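Local coordinates for protein guanine deaminase (Escherichia coli, PDB 6OHB) that catalyses the zinc-dependent hydrolytic deamination of guanine to xanthine and ammonia, a step of purine degradation, at residues 8-13 against 58-63; 38-41 against 46-49; 375-380 against 385-390. All blocks are in the same frame, centred on the assembly; numbering follows the deposited sequence.

Contact 1: 8-13 against 58-63; sequences LKAVRG and HQIPDT
Ala10 meets Ile60 where the loop 58-63 folds over the strand 8-12. The methyl CB of Ala10 sits in the fork of the isoleucine. It lies 4.0 Å from Ile60 CD1, and Ile60 CG1 and CG2 are hardly farther. The side chain of Ile60 has CG1 beside the backbone N and CG2 anti to it (chi1 -58°), which turns both branches to the methyl. This is the well-surrounded part of the contact. Ala10 is buried, three atoms of Ile60 meet its one methyl, and that methyl also touches Leu41, Ile64 and Val66.

The strand 8-12 belongs to a small mixed sheet, between strand 38-43 and strand 67-70. The loop follows the helix 53-56 and leads to strand 67-70. It covers one face of this sheet, with Ile60 also resting on Leu39 and Gln59 on Leu41.

The other part, at Leu8, is partly open to solvent. Here a single methyl of the leucine does the touching. Leu8 CD2 approaches the carbonyl O of Gln59 at 3.7 Å. The same Leu8 CD2 lies 4.0 Å from CD of Pro61, which is itself partly exposed. The leucine side chain and the proline ring run across each other at about a right angle, consistent with a small overlap.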
loop_
_atom_site.group_PDB
_atom_site.type_symbol
_atom_site.label_atom_id
_atom_site.label_comp_id
_atom_site.label_asym_id
_atom_site.label_seq_id
_atom_site.Cartn_x
_atom_site.Cartn_y
_atom_site.Cartn_z
ATOM N N LEU A 8 27.122 21.866 -21.463
ATOM C CA LEU A 8 25.813 21.263 -21.665
ATOM C C LEU A 8 25.787 19.808 -21.189
ATOM O O LEU A 8 26.818 19.132 -21.114
ATOM C CB LEU A 8 25.437 21.326 -23.148
ATOM C CG LEU A 8 24.033 21.748 -23.577
ATOM C CD1 LEU A 8 23.469 22.805 -22.653
ATOM C CD2 LEU A 8 24.076 22.275 -25.004
ATOM N N LYS A 9 24.582 19.338 -20.858
ATOM C CA LYS A 9 24.298 17.917 -20.679
ATOM C C LYS A 9 23.087 17.561 -21.526
ATOM O O LYS A 9 22.156 18.363 -21.646
ATOM C CB LYS A 9 24.018 17.541 -19.213
ATOM C CG LYS A 9 25.184 17.745 -18.268
ATOM C CD LYS A 9 24.862 17.203 -16.878
ATOM C CE LYS A 9 25.784 17.801 -15.827
ATOM N NZ LYS A 9 25.621 17.150 -14.500
ATOM N N ALA A 10 23.096 16.356 -22.096
ATOM C CA ALA A 10 22.031 15.879 -22.971
ATOM C C ALA A 10 21.422 14.605 -22.405
ATOM O O ALA A 10 22.143 13.642 -22.121
ATOM C CB ALA A 10 22.557 15.622 -24.386
ATOM N N VAL A 11 20.098 14.589 -22.269
ATOM C CA VAL A 11 19.362 13.453 -21.729
ATOM C C VAL A 11 18.286 13.068 -22.735
ATOM O O VAL A 11 17.430 13.890 -23.080
ATOM C CB VAL A 11 18.730 13.769 -20.362
ATOM C CG1 VAL A 11 17.837 12.625 -19.919
ATOM C CG2 VAL A 11 19.807 14.055 -19.316
ATOM N N ARG A 12 18.309 11.822 -23.189
ATOM C CA ARG A 12 17.365 11.344 -24.187
ATOM C C ARG A 12 16.400 10.330 -23.579
ATOM O O ARG A 12 16.785 9.529 -22.719
ATOM C CB ARG A 12 18.116 10.715 -25.362
ATOM C CG ARG A 12 17.221 10.337 -26.511
ATOM C CD ARG A 12 17.996 9.694 -27.638
ATOM N NE ARG A 12 17.101 9.353 -28.735
ATOM C CZ ARG A 12 17.508 8.854 -29.894
ATOM N NH1 ARG A 12 18.803 8.642 -30.106
ATOM N NH2 ARG A 12 16.623 8.573 -30.842
ATOM N N GLY A 13 15.151 10.354 -24.028
ATOM C CA GLY A 13 14.231 9.305 -23.617
ATOM C C GLY A 13 12.790 9.750 -23.787
ATOM O O GLY A 13 12.499 10.673 -24.535
ATOM N N HIS A 58 20.659 18.669 -32.994
ATOM C CA HIS A 58 21.751 19.438 -33.589
ATOM C C HIS A 58 22.469 20.310 -32.564
ATOM O O HIS A 58 23.650 20.620 -32.748
ATOM C CB HIS A 58 21.229 20.295 -34.750
ATOM C CG HIS A 58 20.214 21.315 -34.340
ATOM N ND1 HIS A 58 18.874 21.018 -34.203
ATOM C CD2 HIS A 58 20.343 22.629 -34.035
ATOM C CE1 HIS A 58 18.221 22.105 -33.833
ATOM N NE2 HIS A 58 19.089 23.097 -33.724
ATOM N N GLN A 59 21.792 20.703 -31.481
ATOM C CA GLN A 59 22.397 21.531 -30.439
ATOM C C GLN A 59 23.360 20.770 -29.530
ATOM O O GLN A 59 23.957 21.398 -28.645
ATOM C CB GLN A 59 21.314 22.166 -29.566
ATOM C CG GLN A 59 20.381 23.121 -30.281
ATOM C CD GLN A 59 19.209 23.525 -29.413
ATOM O OE1 GLN A 59 19.272 24.520 -28.691
ATOM N NE2 GLN A 59 18.134 22.741 -29.466
ATOM N N ILE A 60 23.521 19.461 -29.700
ATOM C CA ILE A 60 24.381 18.678 -28.812
ATOM C C ILE A 60 25.827 18.786 -29.282
ATOM O O ILE A 60 26.154 18.343 -30.393
ATOM C CB ILE A 60 23.935 17.208 -28.736
ATOM C CG1 ILE A 60 22.490 17.105 -28.245
ATOM C CG2 ILE A 60 24.852 16.424 -27.805
ATOM C CD1 ILE A 60 21.905 15.722 -28.357
ATOM N N PRO A 61 26.721 19.351 -28.474
ATOM C CA PRO A 61 28.109 19.531 -28.914
ATOM C C PRO A 61 28.829 18.201 -29.058
ATOM O O PRO A 61 28.460 17.188 -28.461
ATOM C CB PRO A 61 28.737 20.380 -27.800
ATOM C CG PRO A 61 27.578 20.939 -27.020
ATOM C CD PRO A 61 26.481 19.929 -27.141
ATOM N N ASP A 62 29.893 18.224 -29.863
ATOM C CA ASP A 62 30.695 17.028 -30.082
ATOM C C ASP A 62 31.439 16.589 -28.828
ATOM O O ASP A 62 31.926 15.455 -28.780
ATOM C CB ASP A 62 31.703 17.275 -31.208
ATOM C CG ASP A 62 31.081 17.964 -32.411
ATOM O OD1 ASP A 62 30.682 19.139 -32.275
ATOM O OD2 ASP A 62 31.004 17.343 -33.493
ATOM N N THR A 63 31.547 17.462 -27.823
ATOM C CA THR A 63 32.314 17.160 -26.619
ATOM C C THR A 63 31.574 16.280 -25.617
ATOM O O THR A 63 32.220 15.679 -24.752
ATOM C CB THR A 63 32.697 18.468 -25.917
ATOM O OG1 THR A 63 32.966 19.482 -26.894
ATOM C CG2 THR A 63 33.925 18.270 -25.027
#

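Contact 2: 38-41 against 46-49; sequences GLLL and KVEW
A classic beta bulge marks the hairpin of strands 38-43 and 46-50, with Glu48 and Trp49 both set against Leu41. Leu41 and Trp49 form an antiparallel hydrogen-bonded pair. Leu41 N gives a nearly straight bond (173°) to Trp49 O, 2.8 Å away and in the carbonyl plane. Leu41 O takes two amides in return. Glu48 N lies 2.7 Å from Leu41 O but its bond is bent, 135° at the hydrogen. Trp49 N is at 3.1 Å from Leu41 O and bonds more directly. Both donors are tilted out of the carbonyl plane.

The side chains of Leu41 and Trp49 share one face of the sheet. CD1 of Leu41 lies 4.0 Å from CB of Trp49. The indole has CG anti to the backbone N (chi1 -172°) and reaches across to Leu39 on the neighbouring strand, on the side away from the turn. There its CZ3 is 4.1 Å from Leu39 CD2, and the two side chains cross at about a right angle. Gln59 and Asn55 also touch the Trp49 side chain. Leu40 serves the other face, where its CD1 packs 3.8 Å from Val47 CG2, close to both valine methyls.

The carboxylate of Glu48 leads away to solvent, so this acidic residue meets Leu41 through its amide N and CB. One carbonyl held by two amides lets the strand carry an extra residue while both N-H groups stay bonded.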
loop_
_atom_site.group_PDB
_atom_site.type_symbol
_atom_site.label_atom_id
_atom_site.label_comp_id
_atom_site.label_asym_id
_atom_site.label_seq_id
_atom_site.Cartn_x
_atom_site.Cartn_y
_atom_site.Cartn_z
ATOM N N GLY A 38 12.227 12.094 -26.959
ATOM C CA GLY A 38 12.549 13.449 -26.573
ATOM C C GLY A 38 13.968 13.688 -26.099
ATOM O O GLY A 38 14.712 12.753 -25.771
ATOM N N LEU A 39 14.327 14.969 -26.039
ATOM C CA LEU A 39 15.654 15.436 -25.679
ATOM C C LEU A 39 15.528 16.575 -24.682
ATOM O O LEU A 39 14.744 17.512 -24.890
ATOM C CB LEU A 39 16.427 15.914 -26.909
ATOM C CG LEU A 39 17.695 16.710 -26.602
ATOM C CD1 LEU A 39 18.708 15.812 -25.910
ATOM C CD2 LEU A 39 18.274 17.313 -27.875
ATOM N N LEU A 40 16.316 16.482 -23.612
ATOM C CA LEU A 40 16.399 17.478 -22.554
ATOM C C LEU A 40 17.844 17.939 -22.472
ATOM O O LEU A 40 18.737 17.138 -22.176
ATOM C CB LEU A 40 15.942 16.897 -21.214
ATOM C CG LEU A 40 16.245 17.768 -19.992
ATOM C CD1 LEU A 40 15.372 19.013 -19.998
ATOM C CD2 LEU A 40 16.065 16.979 -18.698
ATOM N N LEU A 41 18.074 19.215 -22.756
ATOM C CA LEU A 41 19.385 19.832 -22.663
ATOM C C LEU A 41 19.433 20.703 -21.417
ATOM O O LEU A 41 18.549 21.549 -21.213
ATOM C CB LEU A 41 19.690 20.674 -23.903
ATOM C CG LEU A 41 19.972 19.897 -25.184
ATOM C CD1 LEU A 41 20.119 20.858 -26.350
ATOM C CD2 LEU A 41 21.220 19.043 -25.015
ATOM N N LYS A 46 19.749 24.223 -15.130
ATOM C CA LYS A 46 18.420 24.570 -15.607
ATOM C C LYS A 46 18.162 23.925 -16.959
ATOM O O LYS A 46 19.087 23.582 -17.702
ATOM C CB LYS A 46 18.236 26.094 -15.718
ATOM C CG LYS A 46 18.496 26.855 -14.424
ATOM C CD LYS A 46 18.117 28.319 -14.566
ATOM C CE LYS A 46 18.853 29.179 -13.551
ATOM N NZ LYS A 46 17.962 29.645 -12.456
ATOM N N VAL A 47 16.877 23.773 -17.273
ATOM C CA VAL A 47 16.451 23.329 -18.593
ATOM C C VAL A 47 16.879 24.360 -19.632
ATOM O O VAL A 47 16.329 25.468 -19.695
ATOM C CB VAL A 47 14.931 23.093 -18.641
ATOM C CG1 VAL A 47 14.485 22.778 -20.067
ATOM C CG2 VAL A 47 14.538 21.963 -17.688
ATOM N N GLU A 48 17.874 24.004 -20.445
ATOM C CA GLU A 48 18.263 24.855 -21.561
ATOM C C GLU A 48 17.325 24.669 -22.739
ATOM O O GLU A 48 16.938 25.644 -23.393
ATOM C CB GLU A 48 19.698 24.557 -21.988
ATOM C CG GLU A 48 20.248 25.562 -22.995
ATOM C CD GLU A 48 20.688 26.850 -22.328
ATOM O OE1 GLU A 48 20.809 26.864 -21.084
ATOM O OE2 GLU A 48 20.905 27.852 -23.042
ATOM N N TRP A 49 16.953 23.425 -23.025
ATOM C CA TRP A 49 16.084 23.174 -24.170
ATOM C C TRP A 49 15.356 21.861 -23.941
ATOM O O TRP A 49 15.935 20.917 -23.413
ATOM C CB TRP A 49 16.890 23.125 -25.482
ATOM C CG TRP A 49 16.063 23.065 -26.748
ATOM C CD1 TRP A 49 15.705 24.120 -27.544
ATOM C CD2 TRP A 49 15.516 21.891 -27.372
ATOM N NE1 TRP A 49 14.955 23.676 -28.614
ATOM C CE2 TRP A 49 14.826 22.315 -28.533
ATOM C CE3 TRP A 49 15.537 20.529 -27.064
ATOM C CZ2 TRP A 49 14.163 21.421 -29.378
ATOM C CZ3 TRP A 49 14.877 19.645 -27.905
ATOM C CH2 TRP A 49 14.198 20.096 -29.045
#

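Contact 3: 375-380 against 385-390; sequences DLIGNF and EADFVV
Leu376 O accepts a hydrogen bond from Glu385 N at 2.8 Å, closing the loop that leads into strand 388-391 of this amidohydrolase. An inverse gamma turn centred on Ala386 follows at once and carries the chain toward that strand. The amide approaches the carbonyl almost head-on (173° at the oxygen). Glu385 has CG anti to the carbonyl carbon (chi1 -60°) and is extended beyond, which runs its carboxylate alongside Leu376. The glutamate CD lies 4.1 Å from Leu376 CB. Ile377 lays its CG2 methyl against two carboxylates, 3.7 Å from Glu385 OE1 and 3.9 Å from Asp387 OD2.

Arginines hold these acids from outside. Arg201 forms salt bridges with Glu385 OE1 and Asp387 OD2, and Arg162 with Glu385 OE2. They probably keep both buried carboxylates ionised. At Glu385, a glutamine would probably leave Arg162 without its carboxylate mate and Arg201 with one acid fewer.

A water links the loop to the strand, taking the N-H of Gly378 and donating to Asp387 O. Farther along, Phe15 meets the Phe380 ring edge-to-face, while Tyr429 stacks on Phe388. Phe388 CB sits at the edge of the Phe380 ring, near its plane and 3.8 Å from Phe380 CE1.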
loop_
_atom_site.group_PDB
_atom_site.type_symbol
_atom_site.label_atom_id
_atom_site.label_comp_id
_atom_site.label_asym_id
_atom_site.label_seq_id
_atom_site.Cartn_x
_atom_site.Cartn_y
_atom_site.Cartn_z
ATOM N N ASP A 375 6.955 28.297 -10.472
ATOM C CA ASP A 375 7.752 29.062 -11.421
ATOM C C ASP A 375 9.189 28.568 -11.508
ATOM O O ASP A 375 9.897 28.934 -12.453
ATOM C CB ASP A 375 7.759 30.549 -11.044
ATOM C CG ASP A 375 6.399 31.200 -11.194
ATOM O OD1 ASP A 375 6.093 32.121 -10.407
ATOM O OD2 ASP A 375 5.638 30.798 -12.101
ATOM N N LEU A 376 9.622 27.730 -10.568
ATOM C CA LEU A 376 10.990 27.230 -10.523
ATOM C C LEU A 376 11.125 25.761 -10.888
ATOM O O LEU A 376 12.128 25.385 -11.497
ATOM C CB LEU A 376 11.594 27.452 -9.130
ATOM C CG LEU A 376 11.446 28.874 -8.584
ATOM C CD1 LEU A 376 12.193 29.029 -7.269
ATOM C CD2 LEU A 376 11.934 29.898 -9.606
ATOM N N ILE A 377 10.147 24.926 -10.537
ATOM C CA ILE A 377 10.199 23.486 -10.745
ATOM C C ILE A 377 8.828 23.015 -11.220
ATOM O O ILE A 377 7.867 23.786 -11.278
ATOM C CB ILE A 377 10.606 22.724 -9.463
ATOM C CG1 ILE A 377 9.579 22.971 -8.353
ATOM C CG2 ILE A 377 12.001 23.126 -9.005
ATOM C CD1 ILE A 377 9.783 22.096 -7.109
ATOM N N GLY A 378 8.734 21.730 -11.554
ATOM C CA GLY A 378 7.459 21.076 -11.783
ATOM C C GLY A 378 7.240 20.574 -13.192
ATOM O O GLY A 378 6.361 19.725 -13.401
ATOM N N ASN A 379 7.980 21.079 -14.174
ATOM C CA ASN A 379 7.876 20.571 -15.535
ATOM C C ASN A 379 9.178 20.889 -16.266
ATOM O O ASN A 379 10.160 21.332 -15.661
ATOM C CB ASN A 379 6.637 21.135 -16.243
ATOM C CG ASN A 379 6.519 22.646 -16.125
ATOM O OD1 ASN A 379 7.513 23.352 -15.954
ATOM N ND2 ASN A 379 5.293 23.148 -16.213
ATOM N N PHE A 380 9.192 20.633 -17.573
ATOM C CA PHE A 380 10.392 20.778 -18.386
ATOM C C PHE A 380 10.373 22.048 -19.234
ATOM O O PHE A 380 10.943 22.069 -20.330
ATOM C CB PHE A 380 10.582 19.542 -19.266
ATOM C CG PHE A 380 10.769 18.271 -18.486
ATOM C CD1 PHE A 380 11.927 18.052 -17.753
ATOM C CD2 PHE A 380 9.780 17.301 -18.471
ATOM C CE1 PHE A 380 12.099 16.883 -17.031
ATOM C CE2 PHE A 380 9.942 16.135 -17.747
ATOM C CZ PHE A 380 11.100 15.925 -17.028
ATOM N N GLU A 385 14.379 24.802 -13.061
ATOM C CA GLU A 385 15.462 24.054 -12.438
ATOM C C GLU A 385 15.344 22.572 -12.782
ATOM O O GLU A 385 14.253 21.994 -12.760
ATOM C CB GLU A 385 15.453 24.279 -10.928
ATOM C CG GLU A 385 15.628 25.753 -10.584
ATOM C CD GLU A 385 15.415 26.071 -9.120
ATOM O OE1 GLU A 385 14.969 25.178 -8.360
ATOM O OE2 GLU A 385 15.688 27.231 -8.738
ATOM N N ALA A 386 16.480 21.961 -13.115
ATOM C CA ALA A 386 16.498 20.610 -13.681
ATOM C C ALA A 386 16.556 19.568 -12.561
ATOM O O ALA A 386 17.572 18.922 -12.308
ATOM C CB ALA A 386 17.662 20.463 -14.656
ATOM N N ASP A 387 15.416 19.407 -11.896
ATOM C CA ASP A 387 15.190 18.338 -10.926
ATOM C C ASP A 387 14.275 17.334 -11.609
ATOM O O ASP A 387 13.119 17.654 -11.899
ATOM C CB ASP A 387 14.525 18.857 -9.651
ATOM C CG ASP A 387 15.362 19.878 -8.904
ATOM O OD1 ASP A 387 16.593 19.955 -9.126
ATOM O OD2 ASP A 387 14.769 20.613 -8.083
ATOM N N PHE A 388 14.771 16.128 -11.874
ATOM C CA PHE A 388 13.911 15.167 -12.548
ATOM C C PHE A 388 14.310 13.746 -12.174
ATOM O O PHE A 388 15.364 13.502 -11.584
ATOM C CB PHE A 388 13.920 15.361 -14.071
ATOM C CG PHE A 388 15.278 15.216 -14.714
ATOM C CD1 PHE A 388 16.146 16.293 -14.789
ATOM C CD2 PHE A 388 15.664 14.010 -15.286
ATOM C CE1 PHE A 388 17.386 16.166 -15.398
ATOM C CE2 PHE A 388 16.899 13.877 -15.899
ATOM C CZ PHE A 388 17.762 14.958 -15.954
ATOM N N VAL A 389 13.424 12.811 -12.512
ATOM C CA VAL A 389 13.555 11.408 -12.144
ATOM C C VAL A 389 13.376 10.555 -13.393
ATOM O O VAL A 389 12.399 10.721 -14.136
ATOM C CB VAL A 389 12.530 10.996 -11.069
ATOM C CG1 VAL A 389 12.785 9.562 -10.610
ATOM C CG2 VAL A 389 12.568 11.962 -9.896
ATOM N N VAL A 390 14.320 9.653 -13.626
ATOM C CA VAL A 390 14.170 8.604 -14.625
ATOM C C VAL A 390 13.551 7.399 -13.926
ATOM O O VAL A 390 14.148 6.845 -12.991
ATOM C CB VAL A 390 15.520 8.245 -15.261
ATOM C CG1 VAL A 390 15.324 7.266 -16.399
ATOM C CG2 VAL A 390 16.233 9.512 -15.734
HETATM O O HOH W 1 11.123 19.759 -11.686
#

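Contact 1 lies at the surface, contact 2 is partly buried and contact 3 is buried. Contacts 1 and 2 share the small sheet. Its strands 8-12 and 38-43 are neighbours, probably joined by bonds from Leu40 N to Val11 O and from Gly38 N to Gly13 O. Contact 3 belongs to the loop and strand beside it. Phe388 bridges the two regions, with CE1 3.6 Å from Leu40 CD2 and CZ 4.0 Å from Val11 CG2. The chemistry changes along the way. Contact 1 is largely apolar, contact 2 combines backbone hydrogen bonds with apolar packing, and contact 3 adds buried charges and a water. All three lie away from the zinc site.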